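Local coordinates for plastocyanin (Adiantum capillus-veneris, PDB 1KDI), which carries electrons between the cytochrome b6-f complex and P700 of photosystem I by means of a bound copper ion, at residues 49-54 and 77-82; 3-8 and 27-32; 37-42 and 83-88. One frame throughout, in Å; residues are numbered along the deposited sequence.

Contact 1: 49-54 and 77-82; sequences GTVASE and VSTPGT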
ATOM      1  N   GLY A  49     -18.740  -1.105  -7.027  1.00 26.68           N
ATOM      2  CA  GLY A  49     -18.380  -2.350  -6.408  1.00 23.37           C
ATOM      3  C   GLY A  49     -17.209  -2.963  -7.093  1.00 22.09           C
ATOM      4  O   GLY A  49     -16.505  -3.723  -6.439  1.00 23.79           O
ATOM      5  N   THR A  50     -16.927  -2.682  -8.371  1.00 21.66           N
ATOM      6  CA  THR A  50     -15.749  -3.265  -9.027  1.00 20.99           C
ATOM      7  C   THR A  50     -14.435  -2.658  -8.511  1.00 18.50           C
ATOM      8  O   THR A  50     -13.444  -3.359  -8.329  1.00 18.85           O
ATOM      9  CB  THR A  50     -15.825  -3.082 -10.559  1.00 19.84           C
ATOM     10  OG1 THR A  50     -16.147  -1.715 -10.791  1.00 22.80           O
ATOM     11  CG2 THR A  50     -16.806  -4.039 -11.191  1.00 21.51           C
ATOM     12  N   VAL A  51     -14.438  -1.350  -8.292  1.00 19.45           N
ATOM     13  CA  VAL A  51     -13.326  -0.620  -7.684  1.00 20.57           C
ATOM     14  C   VAL A  51     -13.193  -1.086  -6.223  1.00 19.79           C
ATOM     15  O   VAL A  51     -12.056  -1.350  -5.828  1.00 19.26           O
ATOM     16  CB  VAL A  51     -13.626   0.892  -7.782  1.00 18.76           C
ATOM     17  CG1 VAL A  51     -12.613   1.740  -7.059  1.00 19.85           C
ATOM     18  CG2 VAL A  51     -13.637   1.240  -9.255  1.00 20.84           C
ATOM     19  N   ALA A  52     -14.255  -1.229  -5.407  1.00 18.72           N
ATOM     20  CA  ALA A  52     -14.146  -1.754  -4.045  1.00 18.03           C
ATOM     21  C   ALA A  52     -13.603  -3.171  -4.006  1.00 19.10           C
ATOM     22  O   ALA A  52     -12.705  -3.417  -3.175  1.00 21.90           O
ATOM     23  CB  ALA A  52     -15.490  -1.760  -3.332  1.00 19.24           C
ATOM     24  N   SER A  53     -13.996  -4.126  -4.861  1.00 17.25           N
ATOM     25  CA  SER A  53     -13.342  -5.419  -4.866  1.00 17.55           C
ATOM     26  C   SER A  53     -11.884  -5.406  -5.196  1.00 17.31           C
ATOM     27  O   SER A  53     -11.113  -6.198  -4.658  1.00 16.43           O
ATOM     28  CB  SER A  53     -13.940  -6.365  -5.853  1.00 20.50           C
ATOM     29  OG  SER A  53     -15.266  -6.438  -5.393  1.00 28.19           O
ATOM     30  N   GLU A  54     -11.518  -4.511  -6.110  1.00 17.00           N
ATOM     31  CA  GLU A  54     -10.154  -4.407  -6.578  1.00 16.19           C
ATOM     32  C   GLU A  54      -9.216  -3.881  -5.483  1.00 13.52           C
ATOM     33  O   GLU A  54      -8.166  -4.443  -5.237  1.00 14.45           O
ATOM     34  CB  GLU A  54     -10.245  -3.515  -7.799  1.00 20.00           C
ATOM     35  CG  GLU A  54      -8.945  -3.235  -8.457  1.00 25.38           C
ATOM     36  CD  GLU A  54      -9.144  -2.609  -9.820  1.00 27.09           C
ATOM     37  OE1 GLU A  54      -9.795  -1.584  -9.941  1.00 30.11           O
ATOM     38  OE2 GLU A  54      -8.642  -3.162 -10.766  1.00 26.00           O
ATOM     39  N   VAL A  77      -3.911  -2.653  -9.588  1.00 15.85           N
ATOM     40  CA  VAL A  77      -5.161  -1.954  -9.676  1.00 17.89           C
ATOM     41  C   VAL A  77      -5.192  -1.548 -11.168  1.00 21.16           C
ATOM     42  O   VAL A  77      -4.222  -1.080 -11.791  1.00 18.59           O
ATOM     43  CB  VAL A  77      -5.131  -0.747  -8.711  1.00 16.26           C
ATOM     44  CG1 VAL A  77      -6.393   0.103  -8.813  1.00 14.50           C
ATOM     45  CG2 VAL A  77      -5.040  -1.278  -7.271  1.00 15.93           C
ATOM     46  N   SER A  78      -6.264  -1.904 -11.849  1.00 21.59           N
ATOM     47  CA  SER A  78      -6.417  -1.516 -13.234  1.00 22.81           C
ATOM     48  C   SER A  78      -7.376  -0.355 -13.512  1.00 22.52           C
ATOM     49  O   SER A  78      -7.320   0.182 -14.626  1.00 25.37           O
ATOM     50  CB  SER A  78      -6.791  -2.795 -13.997  1.00 23.95           C
ATOM     51  OG  SER A  78      -7.851  -3.563 -13.451  1.00 28.22           O
ATOM     52  N   THR A  79      -8.196   0.101 -12.551  1.00 19.12           N
ATOM     53  CA  THR A  79      -9.068   1.237 -12.755  1.00 19.58           C
ATOM     54  C   THR A  79      -8.353   2.605 -12.562  1.00 21.26           C
ATOM     55  O   THR A  79      -7.790   2.877 -11.490  1.00 20.45           O
ATOM     56  CB  THR A  79     -10.273   1.111 -11.790  1.00 19.42           C
ATOM     57  OG1 THR A  79     -10.866  -0.164 -12.017  1.00 21.26           O
ATOM     58  CG2 THR A  79     -11.287   2.223 -11.972  1.00 21.55           C
ATOM     59  N   PRO A  80      -8.345   3.513 -13.563  1.00 20.39           N
ATOM     60  CA  PRO A  80      -7.814   4.846 -13.430  1.00 18.55           C
ATOM     61  C   PRO A  80      -8.385   5.645 -12.291  1.00 18.14           C
ATOM     62  O   PRO A  80      -9.591   5.671 -12.108  1.00 19.63           O
ATOM     63  CB  PRO A  80      -8.091   5.438 -14.775  1.00 19.91           C
ATOM     64  CG  PRO A  80      -7.885   4.289 -15.714  1.00 17.76           C
ATOM     65  CD  PRO A  80      -8.666   3.235 -14.980  1.00 19.82           C
ATOM     66  N   GLY A  81      -7.565   6.354 -11.535  1.00 16.88           N
ATOM     67  CA  GLY A  81      -8.058   7.204 -10.472  1.00 15.90           C
ATOM     68  C   GLY A  81      -6.939   7.341  -9.464  1.00 17.90           C
ATOM     69  O   GLY A  81      -5.834   6.863  -9.737  1.00 17.87           O
ATOM     70  N   THR A  82      -7.084   8.008  -8.344  1.00 19.45           N
ATOM     71  CA  THR A  82      -5.978   8.035  -7.398  1.00 23.08           C
ATOM     72  C   THR A  82      -6.558   7.436  -6.124  1.00 22.77           C
ATOM     73  O   THR A  82      -7.768   7.546  -5.839  1.00 21.66           O
ATOM     74  CB  THR A  82      -5.433   9.487  -7.183  1.00 24.56           C
ATOM     75  OG1 THR A  82      -6.512  10.269  -6.714  1.00 34.39           O
ATOM     76  CG2 THR A  82      -4.944  10.172  -8.453  1.00 21.78           C
TER
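OE2 of E54 is gripped twice by S78: the hydroxyl OG donates to it at 2.8 Å, nearly in line with the carboxylate C-O bond, while the S78 backbone N reaches OE2 at 2.9 Å from well above the carboxylate plane. The other oxygen is taken by the next residue. T79 OG1 donates to E54 OE1 at 2.7 Å, on the syn lone pair of that oxygen, and T79 N adds a weak, longer bond to the same atom. With both oxygens held, the carboxylate has little freedom to turn about its last bond. It gets there because CG stands anti to the backbone N (chi1 179°) and the chain stays extended, carrying the acid from the helix across to the turn. V77 CG1 lies against the acid, 4.0 Å from E54 OE1. One helical turn earlier, V51 adds an apolar touch, its CG2 meeting T79 CG2 at 3.7 Å with the two side chains crossing at about a right angle. A glutamine here would still span the gap, but its NH2 end would probably face a donor, leaving either the S78 pair or the T79 hydroxyl without its acceptor. The contact pins helix 49-57, the short helix of the plastocyanin fold, to the turn that leads into strand 81-86, at a distance from the copper site.

Contact 2: 3-8 and 27-32; sequences VEVGDE and VEFTLV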
ATOM      1  N   VAL A   3       7.999   0.274  -3.935  1.00 16.25           N
ATOM      2  CA  VAL A   3       7.831   1.200  -2.804  1.00 16.33           C
ATOM      3  C   VAL A   3       8.505   0.457  -1.662  1.00 15.39           C
ATOM      4  O   VAL A   3       8.357  -0.767  -1.507  1.00 15.89           O
ATOM      5  CB  VAL A   3       6.316   1.462  -2.414  1.00 15.95           C
ATOM      6  CG1 VAL A   3       6.130   2.380  -1.184  1.00 11.61           C
ATOM      7  CG2 VAL A   3       5.662   2.139  -3.624  1.00 17.13           C
ATOM      8  N   GLU A   4       9.302   1.223  -0.914  1.00 15.17           N
ATOM      9  CA  GLU A   4       9.986   0.740   0.263  1.00 14.69           C
ATOM     10  C   GLU A   4       9.088   1.075   1.432  1.00 10.15           C
ATOM     11  O   GLU A   4       8.547   2.164   1.546  1.00 11.24           O
ATOM     12  CB  GLU A   4      11.331   1.443   0.397  1.00 15.30           C
ATOM     13  CG  GLU A   4      12.308   0.885  -0.625  1.00 15.16           C
ATOM     14  CD  GLU A   4      13.736   1.429  -0.537  1.00 20.35           C
ATOM     15  OE1 GLU A   4      14.152   1.952   0.500  1.00 18.28           O
ATOM     16  OE2 GLU A   4      14.419   1.334  -1.552  1.00 20.81           O
ATOM     17  N   VAL A   5       8.906   0.141   2.322  1.00 11.85           N
ATOM     18  CA  VAL A   5       8.031   0.341   3.456  1.00 13.12           C
ATOM     19  C   VAL A   5       8.932   0.414   4.703  1.00 13.92           C
ATOM     20  O   VAL A   5       9.562  -0.584   5.054  1.00 14.15           O
ATOM     21  CB  VAL A   5       7.059  -0.851   3.572  1.00 12.23           C
ATOM     22  CG1 VAL A   5       6.072  -0.568   4.686  1.00  9.58           C
ATOM     23  CG2 VAL A   5       6.298  -1.051   2.262  1.00 12.47           C
ATOM     24  N   GLY A   6       8.971   1.595   5.315  1.00 15.27           N
ATOM     25  CA  GLY A   6       9.819   1.873   6.464  1.00 14.71           C
ATOM     26  C   GLY A   6      11.267   2.045   6.051  1.00 14.81           C
ATOM     27  O   GLY A   6      11.636   2.032   4.878  1.00 12.83           O
ATOM     28  N   ASP A   7      12.129   2.161   7.041  1.00 15.95           N
ATOM     29  CA  ASP A   7      13.552   2.314   6.812  1.00 17.03           C
ATOM     30  C   ASP A   7      14.334   1.667   7.966  1.00 20.61           C
ATOM     31  O   ASP A   7      13.748   1.168   8.938  1.00 20.26           O
ATOM     32  CB  ASP A   7      13.858   3.831   6.654  1.00 13.90           C
ATOM     33  CG  ASP A   7      13.430   4.811   7.723  1.00 13.85           C
ATOM     34  OD1 ASP A   7      13.406   4.493   8.912  1.00 16.44           O
ATOM     35  OD2 ASP A   7      13.127   5.948   7.383  1.00 14.94           O
ATOM     36  N   GLU A   8      15.662   1.663   7.940  1.00 21.91           N
ATOM     37  CA  GLU A   8      16.434   1.089   9.008  1.00 25.23           C
ATOM     38  C   GLU A   8      16.479   1.906  10.275  1.00 26.81           C
ATOM     39  O   GLU A   8      16.860   1.376  11.310  1.00 29.89           O
ATOM     40  CB  GLU A   8      17.797   0.822   8.490  1.00 26.29           C
ATOM     41  CG  GLU A   8      17.661  -0.640   8.067  1.00 34.83           C
ATOM     42  CD  GLU A   8      18.570  -1.118   6.947  1.00 40.66           C
ATOM     43  OE1 GLU A   8      19.568  -0.446   6.622  1.00 46.90           O
ATOM     44  OE2 GLU A   8      18.270  -2.184   6.390  1.00 43.59           O
ATOM     45  N   VAL A  27       2.603  -2.991  -8.178  1.00 21.70           N
ATOM     46  CA  VAL A  27       3.464  -2.193  -7.355  1.00 22.96           C
ATOM     47  C   VAL A  27       3.807  -3.116  -6.177  1.00 23.39           C
ATOM     48  O   VAL A  27       2.982  -3.807  -5.562  1.00 24.21           O
ATOM     49  CB  VAL A  27       2.759  -0.793  -7.035  1.00 22.80           C
ATOM     50  CG1 VAL A  27       1.359  -0.729  -7.583  1.00 24.49           C
ATOM     51  CG2 VAL A  27       2.814  -0.496  -5.569  1.00 19.66           C
ATOM     52  N   GLU A  28       5.126  -3.307  -6.065  1.00 21.00           N
ATOM     53  CA  GLU A  28       5.705  -4.186  -5.073  1.00 21.79           C
ATOM     54  C   GLU A  28       6.147  -3.381  -3.864  1.00 20.12           C
ATOM     55  O   GLU A  28       6.949  -2.445  -3.972  1.00 19.36           O
ATOM     56  CB  GLU A  28       6.900  -4.917  -5.649  1.00 23.34           C
ATOM     57  CG  GLU A  28       7.256  -6.049  -4.717  1.00 29.13           C
ATOM     58  CD  GLU A  28       8.579  -6.731  -4.979  1.00 34.10           C
ATOM     59  OE1 GLU A  28       9.060  -6.719  -6.106  1.00 36.55           O
ATOM     60  OE2 GLU A  28       9.137  -7.291  -4.035  1.00 40.82           O
ATOM     61  N   PHE A  29       5.558  -3.675  -2.726  1.00 17.26           N
ATOM     62  CA  PHE A  29       5.936  -3.057  -1.478  1.00 16.87           C
ATOM     63  C   PHE A  29       6.953  -3.978  -0.847  1.00 16.03           C
ATOM     64  O   PHE A  29       6.762  -5.194  -0.849  1.00 15.56           O
ATOM     65  CB  PHE A  29       4.719  -2.923  -0.615  1.00 14.85           C
ATOM     66  CG  PHE A  29       3.692  -1.960  -1.174  1.00 15.49           C
ATOM     67  CD1 PHE A  29       3.812  -0.607  -0.918  1.00 16.63           C
ATOM     68  CD2 PHE A  29       2.610  -2.442  -1.895  1.00 19.97           C
ATOM     69  CE1 PHE A  29       2.868   0.286  -1.357  1.00 11.65           C
ATOM     70  CE2 PHE A  29       1.659  -1.540  -2.339  1.00 16.77           C
ATOM     71  CZ  PHE A  29       1.791  -0.194  -2.068  1.00 16.00           C
ATOM     72  N   THR A  30       8.079  -3.444  -0.412  1.00 17.45           N
ATOM     73  CA  THR A  30       9.107  -4.233   0.222  1.00 19.47           C
ATOM     74  C   THR A  30       9.436  -3.591   1.535  1.00 16.58           C
ATOM     75  O   THR A  30       9.627  -2.376   1.602  1.00 17.54           O
ATOM     76  CB  THR A  30      10.385  -4.282  -0.588  1.00 19.70           C
ATOM     77  OG1 THR A  30      10.026  -4.702  -1.887  1.00 25.96           O
ATOM     78  CG2 THR A  30      11.379  -5.281  -0.042  1.00 21.04           C
ATOM     79  N   LEU A  31       9.519  -4.397   2.580  1.00 19.31           N
ATOM     80  CA  LEU A  31       9.848  -3.944   3.922  1.00 17.38           C
ATOM     81  C   LEU A  31      11.334  -3.630   4.037  1.00 17.79           C
ATOM     82  O   LEU A  31      12.138  -4.447   3.609  1.00 20.06           O
ATOM     83  CB  LEU A  31       9.537  -5.021   4.949  1.00 18.33           C
ATOM     84  CG  LEU A  31       9.771  -4.607   6.392  1.00 17.10           C
ATOM     85  CD1 LEU A  31       8.740  -3.606   6.824  1.00 16.09           C
ATOM     86  CD2 LEU A  31       9.729  -5.829   7.264  1.00 18.55           C
ATOM     87  N   VAL A  32      11.725  -2.507   4.619  1.00 18.82           N
ATOM     88  CA  VAL A  32      13.120  -2.188   4.929  1.00 17.09           C
ATOM     89  C   VAL A  32      13.108  -1.997   6.460  1.00 17.41           C
ATOM     90  O   VAL A  32      12.258  -1.296   7.014  1.00 15.50           O
ATOM     91  CB  VAL A  32      13.577  -0.864   4.211  1.00 17.66           C
ATOM     92  CG1 VAL A  32      15.054  -0.478   4.531  1.00 13.52           C
ATOM     93  CG2 VAL A  32      13.393  -1.083   2.711  1.00 13.93           C
TER
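V3 meets F29 from its first side-chain atom onward: CB sits 3.6 Å from F29 CD1, approaching the ring obliquely. Of the two branches, V3 CG1 stays beside the same ring atoms, 3.8 Å from F29 CD1, whereas V3 CG2 passes F29 CE1 and heads for V27, ending 4.3 Å from V27 CG2. The split follows from the first torsion: CG1 is anti to the backbone N (chi1 177°), which leaves CG2 beside that N, on the V27 side. Valine and phenylalanine run side by side here because 2-5 and 27-31 are parallel neighbours in one sheet of the plastocyanin beta-sandwich, and V3, V5, F29 and L31 all face its interior. V5 CG2 closes on the F29 CB at 3.8 Å, and V5 itself also packs on the copper ligands H37 and M95. The strands are laced by alternating backbone bonds, V3 N to E28 O, T30 N to V3 O and V5 N to T30 O, before V32 N donates to V5 O at 2.9 Å, close to straight at 171°. On the face of E4 and T30, V32 crosses the E4 chain obliquely, its CG2 coming within 3.8 Å of E4 OE1. V32 CB, meanwhile, rests 3.5 Å from G6 O, where the chain leaves the strand.

Contact 3: 37-42 and 83-88; sequences HNIVFD and YTFYCT. With CU (copper (II) ion), chain B.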
ATOM      1  N   HIS A  37       5.052  -3.634   9.093  1.00 13.41           N
ATOM      2  CA  HIS A  37       4.088  -2.656   8.588  1.00 12.80           C
ATOM      3  C   HIS A  37       3.197  -3.418   7.668  1.00 10.54           C
ATOM      4  O   HIS A  37       3.484  -4.557   7.347  1.00 12.27           O
ATOM      5  CB  HIS A  37       4.722  -1.532   7.733  1.00 13.64           C
ATOM      6  CG  HIS A  37       5.768  -0.644   8.434  1.00 14.57           C
ATOM      7  ND1 HIS A  37       5.405   0.365   9.201  1.00 13.76           N
ATOM      8  CD2 HIS A  37       7.121  -0.746   8.312  1.00 14.04           C
ATOM      9  CE1 HIS A  37       6.553   0.931   9.577  1.00 14.91           C
ATOM     10  NE2 HIS A  37       7.553   0.257   9.038  1.00 17.23           N
ATOM     11  N   ASN A  38       2.104  -2.825   7.272  1.00 15.97           N
ATOM     12  CA  ASN A  38       1.357  -3.426   6.166  1.00 16.53           C
ATOM     13  C   ASN A  38       0.737  -2.341   5.280  1.00 15.80           C
ATOM     14  O   ASN A  38       1.012  -1.140   5.461  1.00 14.22           O
ATOM     15  CB  ASN A  38       0.285  -4.374   6.727  1.00 15.12           C
ATOM     16  CG  ASN A  38      -0.960  -3.799   7.342  1.00 14.50           C
ATOM     17  OD1 ASN A  38      -1.171  -2.610   7.581  1.00 17.63           O
ATOM     18  ND2 ASN A  38      -1.831  -4.731   7.652  1.00 18.38           N
ATOM     19  N   ILE A  39      -0.039  -2.749   4.266  1.00 16.93           N
ATOM     20  CA  ILE A  39      -0.649  -1.794   3.355  1.00 17.83           C
ATOM     21  C   ILE A  39      -2.066  -2.268   3.022  1.00 14.86           C
ATOM     22  O   ILE A  39      -2.352  -3.381   2.596  1.00 14.06           O
ATOM     23  CB  ILE A  39       0.333  -1.589   2.074  1.00 22.34           C
ATOM     24  CG1 ILE A  39      -0.429  -1.687   0.806  1.00 26.19           C
ATOM     25  CG2 ILE A  39       1.477  -2.596   1.994  1.00 24.89           C
ATOM     26  CD1 ILE A  39      -0.998  -0.339   0.551  1.00 24.27           C
ATOM     27  N   VAL A  40      -2.924  -1.329   3.333  1.00 13.38           N
ATOM     28  CA  VAL A  40      -4.353  -1.434   3.184  1.00 15.34           C
ATOM     29  C   VAL A  40      -4.809  -0.203   2.401  1.00 15.54           C
ATOM     30  O   VAL A  40      -4.449   0.927   2.752  1.00 16.16           O
ATOM     31  CB  VAL A  40      -4.971  -1.466   4.604  1.00 16.04           C
ATOM     32  CG1 VAL A  40      -6.464  -1.392   4.510  1.00 18.72           C
ATOM     33  CG2 VAL A  40      -4.530  -2.725   5.340  1.00 18.45           C
ATOM     34  N   PHE A  41      -5.594  -0.359   1.334  1.00 17.96           N
ATOM     35  CA  PHE A  41      -6.172   0.764   0.604  1.00 15.67           C
ATOM     36  C   PHE A  41      -7.461   1.256   1.210  1.00 17.39           C
ATOM     37  O   PHE A  41      -8.304   0.482   1.701  1.00 17.58           O
ATOM     38  CB  PHE A  41      -6.452   0.373  -0.839  1.00 15.71           C
ATOM     39  CG  PHE A  41      -5.190   0.349  -1.685  1.00 15.47           C
ATOM     40  CD1 PHE A  41      -4.401  -0.770  -1.729  1.00 16.12           C
ATOM     41  CD2 PHE A  41      -4.846   1.478  -2.392  1.00 18.87           C
ATOM     42  CE1 PHE A  41      -3.253  -0.772  -2.477  1.00 16.60           C
ATOM     43  CE2 PHE A  41      -3.693   1.463  -3.143  1.00 16.71           C
ATOM     44  CZ  PHE A  41      -2.904   0.343  -3.182  1.00 16.25           C
ATOM     45  N   ASP A  42      -7.589   2.577   1.165  1.00 17.94           N
ATOM     46  CA  ASP A  42      -8.812   3.243   1.519  1.00 22.29           C
ATOM     47  C   ASP A  42      -9.808   3.033   0.384  1.00 23.76           C
ATOM     48  O   ASP A  42      -9.444   3.035  -0.791  1.00 22.33           O
ATOM     49  CB  ASP A  42      -8.601   4.692   1.667  1.00 26.12           C
ATOM     50  CG  ASP A  42      -8.962   5.116   3.058  1.00 33.03           C
ATOM     51  OD1 ASP A  42     -10.117   4.908   3.474  1.00 38.36           O
ATOM     52  OD2 ASP A  42      -8.055   5.633   3.718  1.00 35.72           O
ATOM     53  N   TYR A  83      -5.718   6.667  -5.429  1.00 21.94           N
ATOM     54  CA  TYR A  83      -6.181   5.888  -4.299  1.00 19.12           C
ATOM     55  C   TYR A  83      -5.228   6.163  -3.148  1.00 19.86           C
ATOM     56  O   TYR A  83      -4.052   6.371  -3.447  1.00 16.43           O
ATOM     57  CB  TYR A  83      -6.160   4.435  -4.726  1.00 17.43           C
ATOM     58  CG  TYR A  83      -7.000   4.175  -5.980  1.00 18.75           C
ATOM     59  CD1 TYR A  83      -8.388   4.251  -5.896  1.00 17.48           C
ATOM     60  CD2 TYR A  83      -6.375   3.898  -7.187  1.00 15.11           C
ATOM     61  CE1 TYR A  83      -9.155   4.055  -7.020  1.00 16.98           C
ATOM     62  CE2 TYR A  83      -7.136   3.705  -8.321  1.00 15.38           C
ATOM     63  CZ  TYR A  83      -8.514   3.781  -8.221  1.00 17.97           C
ATOM     64  OH  TYR A  83      -9.282   3.552  -9.356  1.00 19.53           O
ATOM     65  N   THR A  84      -5.718   6.201  -1.892  1.00 19.20           N
ATOM     66  CA  THR A  84      -4.860   6.359  -0.727  1.00 19.35           C
ATOM     67  C   THR A  84      -4.596   5.027  -0.076  1.00 17.84           C
ATOM     68  O   THR A  84      -5.488   4.196   0.017  1.00 15.43           O
ATOM     69  CB  THR A  84      -5.499   7.264   0.293  1.00 21.36           C
ATOM     70  OG1 THR A  84      -5.628   8.523  -0.339  1.00 23.12           O
ATOM     71  CG2 THR A  84      -4.640   7.452   1.557  1.00 26.19           C
ATOM     72  N   PHE A  85      -3.384   4.744   0.353  1.00 18.61           N
ATOM     73  CA  PHE A  85      -3.137   3.550   1.119  1.00 18.82           C
ATOM     74  C   PHE A  85      -2.463   3.921   2.448  1.00 18.50           C
ATOM     75  O   PHE A  85      -1.936   5.036   2.608  1.00 14.04           O
ATOM     76  CB  PHE A  85      -2.296   2.598   0.303  1.00 19.49           C
ATOM     77  CG  PHE A  85      -0.929   3.047  -0.168  1.00 19.50           C
ATOM     78  CD1 PHE A  85       0.164   2.899   0.658  1.00 17.48           C
ATOM     79  CD2 PHE A  85      -0.808   3.612  -1.426  1.00 19.10           C
ATOM     80  CE1 PHE A  85       1.401   3.328   0.223  1.00 19.10           C
ATOM     81  CE2 PHE A  85       0.430   4.034  -1.847  1.00 20.60           C
ATOM     82  CZ  PHE A  85       1.536   3.893  -1.022  1.00 20.19           C
ATOM     83  N   TYR A  86      -2.587   3.056   3.455  1.00 19.03           N
ATOM     84  CA  TYR A  86      -2.014   3.356   4.758  1.00 17.89           C
ATOM     85  C   TYR A  86      -1.576   2.068   5.423  1.00 15.42           C
ATOM     86  O   TYR A  86      -1.839   0.953   4.943  1.00 15.48           O
ATOM     87  CB  TYR A  86      -3.042   4.122   5.617  1.00 19.11           C
ATOM     88  CG  TYR A  86      -4.280   3.309   5.950  1.00 23.64           C
ATOM     89  CD1 TYR A  86      -4.300   2.430   7.016  1.00 25.18           C
ATOM     90  CD2 TYR A  86      -5.385   3.426   5.131  1.00 27.52           C
ATOM     91  CE1 TYR A  86      -5.411   1.651   7.267  1.00 27.23           C
ATOM     92  CE2 TYR A  86      -6.502   2.658   5.374  1.00 27.76           C
ATOM     93  CZ  TYR A  86      -6.501   1.784   6.429  1.00 29.48           C
ATOM     94  OH  TYR A  86      -7.620   1.014   6.629  1.00 31.23           O
ATOM     95  N   CYS A  87      -0.814   2.240   6.491  1.00 14.80           N
ATOM     96  CA  CYS A  87      -0.340   1.092   7.229  1.00 16.07           C
ATOM     97  C   CYS A  87      -1.318   0.964   8.395  1.00 14.42           C
ATOM     98  O   CYS A  87      -1.519   1.989   9.051  1.00 15.04           O
ATOM     99  CB  CYS A  87       1.125   1.364   7.723  1.00 17.18           C
ATOM    100  SG  CYS A  87       1.646   0.168   8.991  1.00 15.66           S
ATOM    101  N   THR A  88      -1.930  -0.163   8.740  1.00 15.46           N
ATOM    102  CA  THR A  88      -2.779  -0.216   9.928  1.00 18.25           C
ATOM    103  C   THR A  88      -2.083   0.057  11.299  1.00 13.73           C
ATOM    104  O   THR A  88      -2.573   0.949  11.992  1.00 14.60           O
ATOM    105  CB  THR A  88      -3.448  -1.576   9.912  1.00 19.99           C
ATOM    106  OG1 THR A  88      -4.106  -1.754   8.672  1.00 24.16           O
ATOM    107  CG2 THR A  88      -4.456  -1.661  10.999  1.00 21.42           C
TER
HETATM  108 CU    CU B 103       3.600   0.898   9.710  1.00 19.48          CU
HETATM  109  O   HOH W   1      -8.578   5.441  -1.958  1.00 20.94           O
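H37 and C87 converge on the copper of this cupredoxin fold, H37 through ND1 at 1.9 Å and C87 through SG at 2.2 Å from the ion; H90 ND1 also binds it, and M95 is the remaining residue of the copper site. The cysteine sulfur lies at the edge of the imidazole and in its plane. That sulfur also accepts a long but fairly straight bond from N38 N (3.5 Å, 164°), so the residue after one ligand tethers the other. N38 then turns its side chain across to T88: OD1 takes the T88 backbone N at 2.8 Å and a weak bond from the T88 hydroxyl, while ND2 is held by D64 O. Beyond the site the segments pair as antiparallel strands, V40 with Y86 in a hydrogen-bonded pair and F41 with F85 in a non-hydrogen-bonded one. On the F41 side, the two phenylalanines point the same way with planes 59° apart, neither stacked nor edge-to-face; the closer fit is a CH-pi contact, F85 CB lying over one face of the F41 ring. The F85 ring itself meets F29 and F14 edge-to-face. On the opposite face of the sheet, Y86 CG lies between its backbone N and carbonyl carbon (chi1 65°), folding the ring back over its partner strand: V40 O sits above one ring face, and V40 CG1 reaches the hydroxyl end. The D42 side chain crosses that of Y86 at about a right angle, with D42 OD2 near Y86 CD2. At the far end D42 N bonds T84 O, and a water donates to D42 O at 2.8 Å while accepting from T84 N at 3.0 Å.

From the N terminus, strand 2-5 finds its parallel partner 27-31 in contact 2, closing a first loop that contains strands 14-15 and 18-21. The chain then crosses to the second sheet, where 37-42 waits for 83-88; contact 3 closes that long loop, and contact 1, with helix 49-57 and the turn before strand 81-86, is nested inside it. Contacts 1 and 3 share strand 81-86 and touch where V77 and V51 pack on Y83. Contacts 2 and 3 meet in the core between the sheets, where L31 packs on H37 and F29 on I39. Contacts 1 and 2 do not touch, their centres about 23 Å apart.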